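Local coordinates for non-toxic crystal protein (Bacillus thuringiensis, PDB 2D42), which is a non-toxic parasporal inclusion protein of unknown activity whose elongated, strand-rich fold closely resembles that of aerolysin-type beta-pore-forming toxins, at residues A[47-52]-A[107-112]; A[53-58]-A[155-160]; A[73-78]-A[150-155]; A[78-83]-A[133-138]; A[161-166]-A[230-235]. All coordinates share one frame; numbering follows the deposited sequence.

Interaction 1: A[47-52]-A[107-112]; sequences PIVTDP and LFFEQV
Val49 and Phe109 sit side by side on one face of two parallel strands, and backbone bonds set their register. Phe108 N donates to Pro47 O at 2.9 Å, almost straight. Phe108 O then takes Val49 N at 2.7 Å, and the pairing fades in a weak bond from Glu110 N to Val49 O where the second strand runs out into a turn. One side chain adds a bond to the main chain: Gln111 NE2 reaches Thr50 O at 2.8 Å, with the oxygen lying in the plane of the amide. A water gives hydrogens to Val49 O and Asp51 O and accepts one from Gln111 N.

Strand 48-49 is an outer strand of a small three-stranded sheet whose middle strand is 101-109, apart from the long sheet of this ETX/MTX2-family chain. On its inner face, Val49 CG2 sits over the Phe109 ring, 4.2 Å from its centroid, and also meets Leu107 CD1; Phe163 and Ile232 of the long sheet pack behind. On the partly exposed face Ile48 CD1 lies 3.9 Å from Phe108 CB, and the extended Glu110 chain, CG anti to its N (chi1 -172°), brings OE2 alongside Thr50 CG2.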
# COMPACT_ATOMS: atom_id res chain seq x y z
N PRO A 47 -5.11 8.09 10.54
CA PRO A 47 -4.30 8.89 9.62
C PRO A 47 -3.54 10.06 10.25
O PRO A 47 -2.89 10.82 9.54
CB PRO A 47 -5.33 9.36 8.60
CG PRO A 47 -6.52 9.59 9.46
CD PRO A 47 -6.54 8.36 10.34
N ILE A 48 -3.63 10.20 11.56
CA ILE A 48 -2.94 11.29 12.24
C ILE A 48 -1.55 10.81 12.65
O ILE A 48 -1.41 10.02 13.58
CB ILE A 48 -3.72 11.74 13.50
CG1 ILE A 48 -5.17 12.06 13.13
CG2 ILE A 48 -3.03 12.93 14.14
CD1 ILE A 48 -5.32 12.97 11.91
N VAL A 49 -0.52 11.26 11.94
CA VAL A 49 0.85 10.86 12.24
C VAL A 49 1.45 11.77 13.32
O VAL A 49 1.42 13.00 13.18
CB VAL A 49 1.75 10.93 10.99
CG1 VAL A 49 3.18 10.52 11.35
CG2 VAL A 49 1.19 10.04 9.89
N THR A 50 1.99 11.18 14.37
CA THR A 50 2.58 11.98 15.44
C THR A 50 4.10 11.98 15.43
O THR A 50 4.73 12.68 16.23
CB THR A 50 2.09 11.51 16.83
OG1 THR A 50 2.41 10.13 17.02
CG2 THR A 50 0.59 11.70 16.96
N ASP A 51 4.69 11.22 14.52
CA ASP A 51 6.15 11.12 14.41
C ASP A 51 6.80 12.46 14.10
O ASP A 51 6.20 13.32 13.45
CB ASP A 51 6.57 10.15 13.29
CG ASP A 51 6.05 8.74 13.49
OD1 ASP A 51 6.80 7.79 13.18
OD2 ASP A 51 4.89 8.58 13.93
N PRO A 52 8.04 12.67 14.57
CA PRO A 52 8.76 13.92 14.33
C PRO A 52 9.22 13.96 12.88
O PRO A 52 9.31 12.92 12.23
CB PRO A 52 9.94 13.81 15.29
CG PRO A 52 10.24 12.35 15.28
CD PRO A 52 8.85 11.74 15.39
N LEU A 107 -2.38 11.36 4.82
CA LEU A 107 -1.98 11.43 6.21
C LEU A 107 -1.80 12.87 6.68
O LEU A 107 -1.52 13.76 5.90
CB LEU A 107 -0.68 10.65 6.40
CG LEU A 107 -0.72 9.16 6.04
CD1 LEU A 107 0.66 8.54 6.27
CD2 LEU A 107 -1.77 8.45 6.88
N PHE A 108 -1.98 13.09 7.98
CA PHE A 108 -1.80 14.41 8.55
C PHE A 108 -0.63 14.33 9.52
O PHE A 108 -0.63 13.53 10.44
CB PHE A 108 -3.05 14.87 9.30
CG PHE A 108 -2.94 16.27 9.85
CD1 PHE A 108 -2.82 17.36 9.00
CD2 PHE A 108 -2.94 16.49 11.23
CE1 PHE A 108 -2.70 18.66 9.51
CE2 PHE A 108 -2.81 17.78 11.76
CZ PHE A 108 -2.69 18.87 10.89
N PHE A 109 0.37 15.17 9.29
CA PHE A 109 1.54 15.15 10.14
C PHE A 109 1.40 16.22 11.20
O PHE A 109 1.81 17.37 11.04
CB PHE A 109 2.77 15.31 9.24
CG PHE A 109 2.98 14.13 8.31
CD1 PHE A 109 3.87 13.11 8.65
CD2 PHE A 109 2.21 13.99 7.15
CE1 PHE A 109 4.00 11.97 7.85
CE2 PHE A 109 2.33 12.85 6.34
CZ PHE A 109 3.23 11.84 6.69
N GLU A 110 0.78 15.80 12.29
CA GLU A 110 0.47 16.64 13.43
C GLU A 110 1.59 17.54 13.95
O GLU A 110 1.32 18.67 14.35
CB GLU A 110 -0.05 15.77 14.56
CG GLU A 110 -0.60 16.50 15.76
CD GLU A 110 -1.35 15.56 16.67
OE1 GLU A 110 -2.59 15.50 16.58
OE2 GLU A 110 -0.69 14.86 17.47
N GLN A 111 2.83 17.06 13.94
CA GLN A 111 3.94 17.86 14.44
C GLN A 111 4.27 19.09 13.60
O GLN A 111 4.94 19.99 14.09
CB GLN A 111 5.20 17.00 14.61
CG GLN A 111 5.19 16.20 15.90
CD GLN A 111 6.59 15.85 16.37
OE1 GLN A 111 7.46 16.71 16.47
NE2 GLN A 111 6.80 14.57 16.69
N VAL A 112 3.81 19.12 12.35
CA VAL A 112 4.07 20.28 11.52
C VAL A 112 2.78 20.86 10.96
O VAL A 112 2.79 21.86 10.24
CB VAL A 112 5.05 19.95 10.36
CG1 VAL A 112 6.44 19.65 10.94
CG2 VAL A 112 4.53 18.75 9.56
O HOH W 1 3.92 14.51 12.84

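Interaction 2: A[53-58]-A[155-160]; sequences VNHIVL and VYTLEQ
Five backbone hydrogen bonds join Asn54, Ile56 and Leu58 to Gln160, Leu158 and Tyr156. The contact makes strands 54-65 and 150-185 antiparallel neighbours in the long sheet of this aerolysin-type, ETX/MTX2-family chain. Asn54 with Gln160 and Ile56 with Leu158 are hydrogen-bonded antiparallel pairs, bonded in both directions. Leu158 N to Ile56 O is the shortest of these bonds at 2.6 Å, and nearly straight. Leu58 N to Tyr156 O, at 2.7 Å, is more bent, with an angle of 136° at the hydrogen. In the non-hydrogen-bonded pairs between them, CA-H groups lean on the carbonyls, Thr157 CA coming to 3.2 Å from Ile56 O.

The apolar contacts are densest on the side of Leu58 and Leu158. Leu58 CD1 touches Leu158 CB at 3.5 Å and also meets Tyr156 CE2, so one methyl touches two alternate residues of the opposite strand. Tyr156 itself stacks on Phe77, and its hydroxyl is bonded to Asp140. Ile56 CD1 crosses to the Gln160 amide, touching OE1 at 3.3 Å, while NE2 of that amide makes a weak bond to Ser83.

On the other face two ionisable side chains meet: His55 and Glu159 run side by side with ring and carboxylate planes 51° apart, and His55 CE1 is 3.1 Å from Glu159 OE2. Glu159 OE1 is bonded to Gln235, which fixes the carboxylate from the adjoining strand. The meeting of ring and acid is thus through a carbon, not a hydrogen bond, though the nearby negative charge would probably favour a protonated imidazole.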
# COMPACT_ATOMS: atom_id res chain seq x y z
N VAL A 53 9.50 15.14 12.36
CA VAL A 53 9.96 15.27 10.99
C VAL A 53 11.44 15.56 11.04
O VAL A 53 11.96 15.97 12.08
CB VAL A 53 9.25 16.44 10.26
CG1 VAL A 53 7.74 16.23 10.29
CG2 VAL A 53 9.63 17.76 10.90
N ASN A 54 12.13 15.30 9.93
CA ASN A 54 13.56 15.58 9.83
C ASN A 54 13.71 16.70 8.81
O ASN A 54 12.99 16.73 7.81
CB ASN A 54 14.35 14.37 9.33
CG ASN A 54 14.45 13.26 10.36
OD1 ASN A 54 14.37 13.50 11.56
ND2 ASN A 54 14.66 12.05 9.88
N HIS A 55 14.63 17.61 9.07
CA HIS A 55 14.90 18.72 8.16
C HIS A 55 16.15 18.37 7.37
O HIS A 55 17.25 18.38 7.91
CB HIS A 55 15.11 20.01 8.96
CG HIS A 55 13.86 20.80 9.19
ND1 HIS A 55 12.67 20.22 9.58
CD2 HIS A 55 13.61 22.12 9.08
CE1 HIS A 55 11.74 21.15 9.69
NE2 HIS A 55 12.28 22.32 9.39
N ILE A 56 15.94 18.04 6.10
CA ILE A 56 17.01 17.65 5.20
C ILE A 56 17.49 18.79 4.30
O ILE A 56 16.70 19.41 3.60
CB ILE A 56 16.54 16.50 4.29
CG1 ILE A 56 16.06 15.33 5.15
CG2 ILE A 56 17.65 16.06 3.35
CD1 ILE A 56 15.42 14.23 4.35
N VAL A 57 18.79 19.06 4.34
CA VAL A 57 19.37 20.09 3.49
C VAL A 57 19.57 19.48 2.10
O VAL A 57 20.46 18.66 1.89
CB VAL A 57 20.72 20.59 4.03
CG1 VAL A 57 21.38 21.54 3.03
CG2 VAL A 57 20.50 21.30 5.36
N LEU A 58 18.71 19.87 1.16
CA LEU A 58 18.77 19.36 -0.20
C LEU A 58 19.86 20.03 -1.02
O LEU A 58 20.47 19.40 -1.89
CB LEU A 58 17.42 19.59 -0.91
CG LEU A 58 16.19 18.83 -0.39
CD1 LEU A 58 14.94 19.30 -1.13
CD2 LEU A 58 16.39 17.33 -0.58
N VAL A 155 19.98 28.17 1.40
CA VAL A 155 19.93 26.76 1.78
C VAL A 155 18.53 26.24 1.51
O VAL A 155 17.54 26.80 2.00
CB VAL A 155 20.26 26.59 3.30
CG1 VAL A 155 20.05 25.14 3.72
CG2 VAL A 155 21.71 27.00 3.57
N TYR A 156 18.45 25.17 0.72
CA TYR A 156 17.19 24.52 0.33
C TYR A 156 16.98 23.34 1.27
O TYR A 156 17.78 22.40 1.29
CB TYR A 156 17.30 24.05 -1.13
CG TYR A 156 15.99 23.66 -1.78
CD1 TYR A 156 14.80 24.33 -1.48
CD2 TYR A 156 15.95 22.65 -2.75
CE1 TYR A 156 13.60 24.00 -2.14
CE2 TYR A 156 14.77 22.32 -3.41
CZ TYR A 156 13.60 23.00 -3.11
OH TYR A 156 12.45 22.71 -3.82
N THR A 157 15.91 23.41 2.06
CA THR A 157 15.58 22.38 3.03
C THR A 157 14.28 21.65 2.77
O THR A 157 13.27 22.26 2.38
CB THR A 157 15.50 22.99 4.45
OG1 THR A 157 16.77 23.53 4.80
CG2 THR A 157 15.09 21.94 5.48
N LEU A 158 14.31 20.34 2.97
CA LEU A 158 13.12 19.52 2.81
C LEU A 158 12.68 19.00 4.16
O LEU A 158 13.48 18.47 4.93
CB LEU A 158 13.39 18.31 1.90
CG LEU A 158 12.26 17.26 1.88
CD1 LEU A 158 11.02 17.85 1.23
CD2 LEU A 158 12.71 16.02 1.13
N GLU A 159 11.40 19.18 4.46
CA GLU A 159 10.85 18.67 5.70
C GLU A 159 10.30 17.29 5.34
O GLU A 159 9.34 17.17 4.58
CB GLU A 159 9.73 19.58 6.18
CG GLU A 159 9.17 19.21 7.52
CD GLU A 159 8.27 20.29 8.06
OE1 GLU A 159 7.07 20.30 7.72
OE2 GLU A 159 8.78 21.16 8.81
N GLN A 160 10.94 16.25 5.87
CA GLN A 160 10.55 14.88 5.60
C GLN A 160 9.83 14.22 6.76
O GLN A 160 10.35 14.15 7.87
CB GLN A 160 11.78 14.04 5.24
CG GLN A 160 11.45 12.62 4.81
CD GLN A 160 12.68 11.80 4.49
OE1 GLN A 160 13.57 11.66 5.33
NE2 GLN A 160 12.74 11.26 3.27

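Interaction 3: A[73-78]-A[150-155]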
# COMPACT_ATOMS: atom_id res chain seq x y z
N GLY A 73 19.51 38.88 -6.72
CA GLY A 73 19.97 37.52 -6.92
C GLY A 73 18.76 36.60 -6.90
O GLY A 73 17.74 36.93 -6.31
N VAL A 74 18.87 35.46 -7.56
CA VAL A 74 17.77 34.51 -7.59
C VAL A 74 18.34 33.10 -7.49
O VAL A 74 19.22 32.72 -8.27
CB VAL A 74 16.94 34.62 -8.90
CG1 VAL A 74 15.92 33.49 -8.96
CG2 VAL A 74 16.20 35.96 -8.94
N PHE A 75 17.86 32.36 -6.50
CA PHE A 75 18.26 30.98 -6.30
C PHE A 75 17.16 30.11 -6.90
O PHE A 75 16.01 30.18 -6.48
CB PHE A 75 18.38 30.64 -4.81
CG PHE A 75 19.55 31.29 -4.12
CD1 PHE A 75 20.85 30.88 -4.38
CD2 PHE A 75 19.34 32.31 -3.20
CE1 PHE A 75 21.93 31.47 -3.74
CE2 PHE A 75 20.42 32.92 -2.55
CZ PHE A 75 21.71 32.49 -2.81
N SER A 76 17.50 29.32 -7.91
CA SER A 76 16.53 28.43 -8.52
C SER A 76 16.95 26.99 -8.20
O SER A 76 17.97 26.50 -8.70
CB SER A 76 16.47 28.64 -10.03
OG SER A 76 15.70 27.61 -10.61
N PHE A 77 16.14 26.32 -7.38
CA PHE A 77 16.42 24.95 -6.96
C PHE A 77 15.50 23.91 -7.59
O PHE A 77 14.32 24.15 -7.80
CB PHE A 77 16.30 24.84 -5.44
CG PHE A 77 17.36 25.58 -4.68
CD1 PHE A 77 18.68 25.12 -4.67
CD2 PHE A 77 17.04 26.71 -3.93
CE1 PHE A 77 19.65 25.78 -3.92
CE2 PHE A 77 18.00 27.37 -3.18
CZ PHE A 77 19.31 26.91 -3.18
N SER A 78 16.08 22.75 -7.86
CA SER A 78 15.37 21.61 -8.43
C SER A 78 16.04 20.37 -7.88
O SER A 78 17.18 20.07 -8.23
CB SER A 78 15.46 21.61 -9.95
OG SER A 78 15.00 20.37 -10.46
N HIS A 150 28.56 42.00 0.20
CA HIS A 150 27.86 41.00 1.02
C HIS A 150 27.75 39.70 0.22
O HIS A 150 27.93 39.69 -1.00
CB HIS A 150 26.44 41.47 1.35
CG HIS A 150 26.35 42.39 2.52
ND1 HIS A 150 26.94 43.64 2.54
CD2 HIS A 150 25.71 42.25 3.71
CE1 HIS A 150 26.66 44.23 3.69
NE2 HIS A 150 25.92 43.41 4.42
N ARG A 151 27.46 38.61 0.91
CA ARG A 151 27.27 37.33 0.23
C ARG A 151 25.94 36.79 0.72
O ARG A 151 25.56 36.99 1.89
CB ARG A 151 28.38 36.33 0.58
CG ARG A 151 28.24 35.66 1.93
CD ARG A 151 29.04 34.37 2.02
NE ARG A 151 30.47 34.60 1.89
CZ ARG A 151 31.20 35.30 2.76
NH1 ARG A 151 30.62 35.83 3.83
NH2 ARG A 151 32.49 35.49 2.56
N ALA A 152 25.21 36.12 -0.17
CA ALA A 152 23.93 35.53 0.19
C ALA A 152 24.07 34.02 0.08
O ALA A 152 24.50 33.49 -0.95
CB ALA A 152 22.83 36.02 -0.75
N THR A 153 23.72 33.33 1.15
CA THR A 153 23.81 31.88 1.15
C THR A 153 22.41 31.31 1.24
O THR A 153 21.73 31.45 2.25
CB THR A 153 24.65 31.38 2.33
OG1 THR A 153 25.97 31.91 2.20
CG2 THR A 153 24.72 29.86 2.33
N GLY A 154 21.97 30.71 0.14
CA GLY A 154 20.65 30.11 0.11
C GLY A 154 20.71 28.61 0.37
O GLY A 154 21.38 27.88 -0.34
N VAL A 155 19.98 28.17 1.40
CA VAL A 155 19.93 26.76 1.78
C VAL A 155 18.53 26.24 1.51
O VAL A 155 17.54 26.80 2.00
CB VAL A 155 20.26 26.59 3.30
CG1 VAL A 155 20.05 25.14 3.72
CG2 VAL A 155 21.71 27.00 3.57
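Phe75 lays one face of its ring over Gly154, whose CA stands 4.0 Å from the ring centroid and 17° off the normal. The same ring turns its edge to the preceding part of the chain: CZ is 3.5 Å from Ala152 O, which lies near the ring plane, and 4.2 Å from Ala152 CB. Gly154 N also meets that CZ, at 3.5 Å. The lack of a side chain at Gly154 is what lets the ring come down so closely on the main chain. Phe77, two residues on and pointing to the same side, makes a different approach. It presents its rim, with CZ 3.6 Å from Gly154 O and the oxygen near the plane of the ring. Both phenylalanines put CG anti to the carbonyl carbon (chi1 near -70° in both), and their rings reach out alike toward the backbone opposite.

No hydrogen bond joins the two strands, whose axes are 8.8 Å apart and only 21° from parallel; this is side-chain packing across the inside of a folded sheet. Strand 129-146 pairs with 73-78 along its backbone, strand 219-244 pairs with 150-155, and Arg61 and Ile63 of strand 54-65 pack against Phe75, while Phe77 stacks on Tyr156.

Interaction 4: A[78-83]-A[133-138]; sequences SNAYTS and DATQDF
The Phe138 ring takes Tyr81 at its edge, Tyr81 CB lying close to the ring plane and 3.9 Å from Phe138 CE2. Tyr81 and Phe138 lie on the same face of an antiparallel pair in the long sheet of this aerolysin-type fold. Tyr81 CG is anti to its own N (chi1 -157°), which carries the phenol ring away from strand 133-138 and over to Ile56, Leu58 and Leu158. The Phe138 ring meets Tyr156, so both aromatics look inward to the facing strands. Gln136 shares that side; its amide oxygen is bonded to Gly233 N.

Six backbone hydrogen bonds join the strands, two each for the pairs Asn79-Phe138, Tyr81-Gln136 and Ser83-Ala134. The shortest, Asn79 N to Phe138 O, is 2.8 Å. At the other end Ser83 N to Ala134 O is 3.1 Å. Ala80 and Thr82 sit in the non-hydrogen-bonded positions, and there Ala80 CA comes 3.3 Å from Gln136 O.

The opposite face, with Ala80, Thr82, Thr135 and Asp137, is exposed and rich in small or polar side chains. Ala80 CB lies against Asp137 OD1 and Thr135 CG2, and Thr82 CG2 against Asp133 CB; the Asp133 carboxylate forms a salt bridge with Arg84. On the same face as Ala80, the hydroxyls of Thr82 and Thr135 make a weak hydrogen bond, OG1 to OG1, 3.3 Å long.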
# COMPACT_ATOMS: atom_id res chain seq x y z
N SER A 78 16.08 22.75 -7.86
CA SER A 78 15.37 21.61 -8.43
C SER A 78 16.04 20.37 -7.88
O SER A 78 17.18 20.07 -8.23
CB SER A 78 15.46 21.61 -9.95
OG SER A 78 15.00 20.37 -10.46
N ASN A 79 15.34 19.63 -7.03
CA ASN A 79 15.93 18.44 -6.47
C ASN A 79 14.91 17.30 -6.43
O ASN A 79 13.81 17.45 -5.89
CB ASN A 79 16.49 18.78 -5.08
CG ASN A 79 17.51 19.94 -5.13
OD1 ASN A 79 18.69 19.74 -5.45
ND2 ASN A 79 17.04 21.14 -4.84
N ALA A 80 15.26 16.18 -7.03
CA ALA A 80 14.38 15.02 -7.08
C ALA A 80 14.72 14.10 -5.92
O ALA A 80 15.69 13.35 -5.98
CB ALA A 80 14.55 14.28 -8.41
N TYR A 81 13.91 14.15 -4.86
CA TYR A 81 14.11 13.34 -3.67
C TYR A 81 13.27 12.07 -3.69
O TYR A 81 12.09 12.10 -4.02
CB TYR A 81 13.75 14.15 -2.42
CG TYR A 81 14.42 13.65 -1.16
CD1 TYR A 81 15.79 13.83 -0.96
CD2 TYR A 81 13.69 12.96 -0.19
CE1 TYR A 81 16.43 13.34 0.18
CE2 TYR A 81 14.32 12.46 0.96
CZ TYR A 81 15.69 12.66 1.14
OH TYR A 81 16.32 12.16 2.26
N THR A 82 13.89 10.97 -3.30
CA THR A 82 13.22 9.68 -3.28
C THR A 82 12.91 9.21 -1.87
O THR A 82 13.82 9.05 -1.06
CB THR A 82 14.07 8.60 -3.94
OG1 THR A 82 14.26 8.93 -5.32
CG2 THR A 82 13.40 7.24 -3.83
N SER A 83 11.63 9.00 -1.59
CA SER A 83 11.22 8.52 -0.27
C SER A 83 10.60 7.13 -0.46
O SER A 83 9.95 6.86 -1.46
CB SER A 83 10.20 9.47 0.35
OG SER A 83 10.77 10.75 0.60
N ASP A 133 9.42 2.98 -4.12
CA ASP A 133 10.18 4.22 -4.10
C ASP A 133 9.46 5.23 -4.95
O ASP A 133 9.22 5.00 -6.13
CB ASP A 133 11.59 4.03 -4.67
CG ASP A 133 12.45 3.17 -3.78
OD1 ASP A 133 12.42 3.35 -2.55
OD2 ASP A 133 13.19 2.31 -4.33
N ALA A 134 9.10 6.35 -4.35
CA ALA A 134 8.41 7.41 -5.07
C ALA A 134 9.36 8.59 -5.17
O ALA A 134 10.02 8.96 -4.20
CB ALA A 134 7.15 7.80 -4.33
N THR A 135 9.42 9.19 -6.35
CA THR A 135 10.29 10.33 -6.56
C THR A 135 9.48 11.62 -6.59
O THR A 135 8.56 11.77 -7.39
CB THR A 135 11.08 10.20 -7.88
OG1 THR A 135 12.00 9.11 -7.78
CG2 THR A 135 11.85 11.48 -8.16
N GLN A 136 9.81 12.54 -5.69
CA GLN A 136 9.14 13.82 -5.63
C GLN A 136 10.08 14.84 -6.26
O GLN A 136 11.27 14.85 -5.96
CB GLN A 136 8.86 14.20 -4.17
CG GLN A 136 7.80 13.33 -3.52
CD GLN A 136 7.57 13.67 -2.06
OE1 GLN A 136 8.35 13.26 -1.19
NE2 GLN A 136 6.51 14.43 -1.78
N ASP A 137 9.56 15.67 -7.16
CA ASP A 137 10.38 16.68 -7.82
C ASP A 137 10.18 18.05 -7.18
O ASP A 137 9.28 18.80 -7.57
CB ASP A 137 10.03 16.77 -9.31
CG ASP A 137 10.30 15.47 -10.06
OD1 ASP A 137 11.46 15.03 -10.11
OD2 ASP A 137 9.34 14.90 -10.61
N PHE A 138 11.02 18.39 -6.22
CA PHE A 138 10.90 19.67 -5.55
C PHE A 138 11.60 20.78 -6.33
O PHE A 138 12.79 20.70 -6.61
CB PHE A 138 11.47 19.58 -4.13
CG PHE A 138 10.75 18.60 -3.25
CD1 PHE A 138 9.46 18.85 -2.82
CD2 PHE A 138 11.36 17.40 -2.88
CE1 PHE A 138 8.77 17.93 -2.04
CE2 PHE A 138 10.68 16.47 -2.10
CZ PHE A 138 9.38 16.73 -1.67
O HOH W 2 12.85 18.60 -9.38

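Interaction 5: A[161-166]-A[230-235]; sequences GAFEKM and GQIGLQ
The Phe163 ring lies flat on Gly230, whose CA is 4.1 Å from the ring centroid; Gly230 N stands 3.5 Å above the plane, shifted toward the rim. At the ring's edge Ile232 CG2 meets Phe163 CE2 at 4.0 Å. Phe163 holds CG between its own N and carbonyl carbon (chi1 58°), folding the ring back across the partner strand, where a residue without a side chain lets it settle. At the other end Leu234 CD1 rests 3.9 Å from Gly161 CA.

Backbone bonds set these groups in register. Gly161 and Ile232 form one hydrogen-bonded antiparallel pair, with Gly161 N to Ile232 O at 2.7 Å, and Phe163 and Gly230 form the next, with Phe163 N to Gly230 O at 2.9 Å. Between them Ala162 and Gln231 are a non-hydrogen-bonded pair; Gln231 CA approaches Gly161 O at 3.1 Å, and Gln231 CG brushes Ala162 CB on the face away from the ring.

Farther out, backbone bonding between Lys165 and Ile228 continues the pairing, while Lys165 NZ turns to the carbonyl oxygens of Asp46 and Ile48. The pair belongs to the long sheet of the aerolysin-type fold; strands 101-109 and 114-122 of the small sheet cover its ring side, bringing Leu107 and Ile118 to Phe163 and Phe109 to Ile232. From strand 129-146, Gln136 bonds Gly233 N, while strand 71-94 adjoins Gln231 through Arg84.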
# COMPACT_ATOMS: atom_id res chain seq x y z
N GLY A 161 8.62 13.73 6.48
CA GLY A 161 7.84 13.06 7.49
C GLY A 161 8.10 11.56 7.47
O GLY A 161 8.63 11.03 6.49
N ALA A 162 7.74 10.88 8.55
CA ALA A 162 7.93 9.44 8.64
C ALA A 162 6.71 8.90 9.35
O ALA A 162 6.08 9.61 10.14
CB ALA A 162 9.20 9.12 9.44
N PHE A 163 6.36 7.65 9.09
CA PHE A 163 5.18 7.07 9.73
C PHE A 163 5.25 5.55 9.77
O PHE A 163 6.04 4.93 9.08
CB PHE A 163 3.93 7.49 8.94
CG PHE A 163 3.98 7.06 7.51
CD1 PHE A 163 3.49 5.82 7.12
CD2 PHE A 163 4.61 7.86 6.55
CE1 PHE A 163 3.64 5.37 5.81
CE2 PHE A 163 4.76 7.42 5.24
CZ PHE A 163 4.28 6.17 4.87
N GLU A 164 4.41 4.98 10.62
CA GLU A 164 4.29 3.55 10.77
C GLU A 164 2.84 3.38 11.18
O GLU A 164 2.43 3.82 12.26
CB GLU A 164 5.23 3.03 11.86
CG GLU A 164 5.62 1.59 11.66
CD GLU A 164 6.46 1.04 12.79
OE1 GLU A 164 7.45 1.72 13.18
OE2 GLU A 164 6.15 -0.06 13.28
N LYS A 165 2.04 2.77 10.31
CA LYS A 165 0.62 2.60 10.60
C LYS A 165 0.06 1.22 10.30
O LYS A 165 0.56 0.49 9.44
CB LYS A 165 -0.19 3.62 9.80
CG LYS A 165 0.03 5.06 10.18
CD LYS A 165 -0.56 5.37 11.54
CE LYS A 165 -0.36 6.83 11.87
NZ LYS A 165 -1.17 7.21 13.07
N MET A 166 -1.01 0.90 11.01
CA MET A 166 -1.71 -0.35 10.82
C MET A 166 -2.65 -0.09 9.64
O MET A 166 -3.11 1.03 9.44
CB MET A 166 -2.49 -0.70 12.09
CG MET A 166 -3.47 -1.87 11.96
SD MET A 166 -5.13 -1.28 11.52
CE MET A 166 -5.71 -0.67 13.12
N GLY A 230 7.07 4.33 6.25
CA GLY A 230 7.80 5.03 5.22
C GLY A 230 8.06 6.48 5.52
O GLY A 230 7.83 6.96 6.63
N GLN A 231 8.55 7.19 4.51
CA GLN A 231 8.85 8.60 4.64
C GLN A 231 8.34 9.34 3.43
O GLN A 231 8.15 8.75 2.37
CB GLN A 231 10.36 8.80 4.76
CG GLN A 231 10.95 8.18 6.02
CD GLN A 231 12.46 8.06 5.95
OE1 GLN A 231 13.14 8.09 6.98
NE2 GLN A 231 12.99 7.91 4.75
N ILE A 232 8.12 10.64 3.58
CA ILE A 232 7.65 11.46 2.47
C ILE A 232 8.02 12.93 2.68
O ILE A 232 8.02 13.42 3.82
CB ILE A 232 6.12 11.39 2.31
CG1 ILE A 232 5.43 12.03 3.50
CG2 ILE A 232 5.66 9.94 2.21
CD1 ILE A 232 3.96 12.28 3.28
N GLY A 233 8.33 13.60 1.58
CA GLY A 233 8.66 15.02 1.65
C GLY A 233 7.35 15.75 1.83
O GLY A 233 6.41 15.52 1.07
N LEU A 234 7.27 16.62 2.84
CA LEU A 234 6.05 17.36 3.15
C LEU A 234 6.01 18.77 2.59
O LEU A 234 4.98 19.22 2.07
CB LEU A 234 5.86 17.40 4.68
CG LEU A 234 5.68 16.02 5.33
CD1 LEU A 234 5.60 16.15 6.85
CD2 LEU A 234 4.42 15.36 4.76
N GLN A 235 7.12 19.49 2.72
CA GLN A 235 7.23 20.85 2.20
C GLN A 235 8.70 21.25 2.16
O GLN A 235 9.55 20.57 2.74
CB GLN A 235 6.47 21.84 3.10
CG GLN A 235 7.14 22.10 4.44
CD GLN A 235 6.38 23.12 5.27
OE1 GLN A 235 6.11 24.23 4.82
NE2 GLN A 235 6.04 22.73 6.50

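Overall arrangement
From the N terminus, the chain first enters interaction 1 at 47-52 and closes it at 107-112, joining the small sheet. Segment 53-58 follows directly and waits until 155-160 to close interaction 2, so these two loops cross. Inside the loop of interaction 2 lies interaction 3 (73-78 with 150-155), and interaction 4 (78-83 with 133-138) nests in turn within that; both also cross interaction 1. Interaction 5 opens only after all the others have closed, carrying strand 150-185 on to strand 219-244. Its centre is about 8 Å from that of interaction 1, where the small sheet meets the long one, while interactions 2, 3 and 4, like interaction 5, tie long strands together.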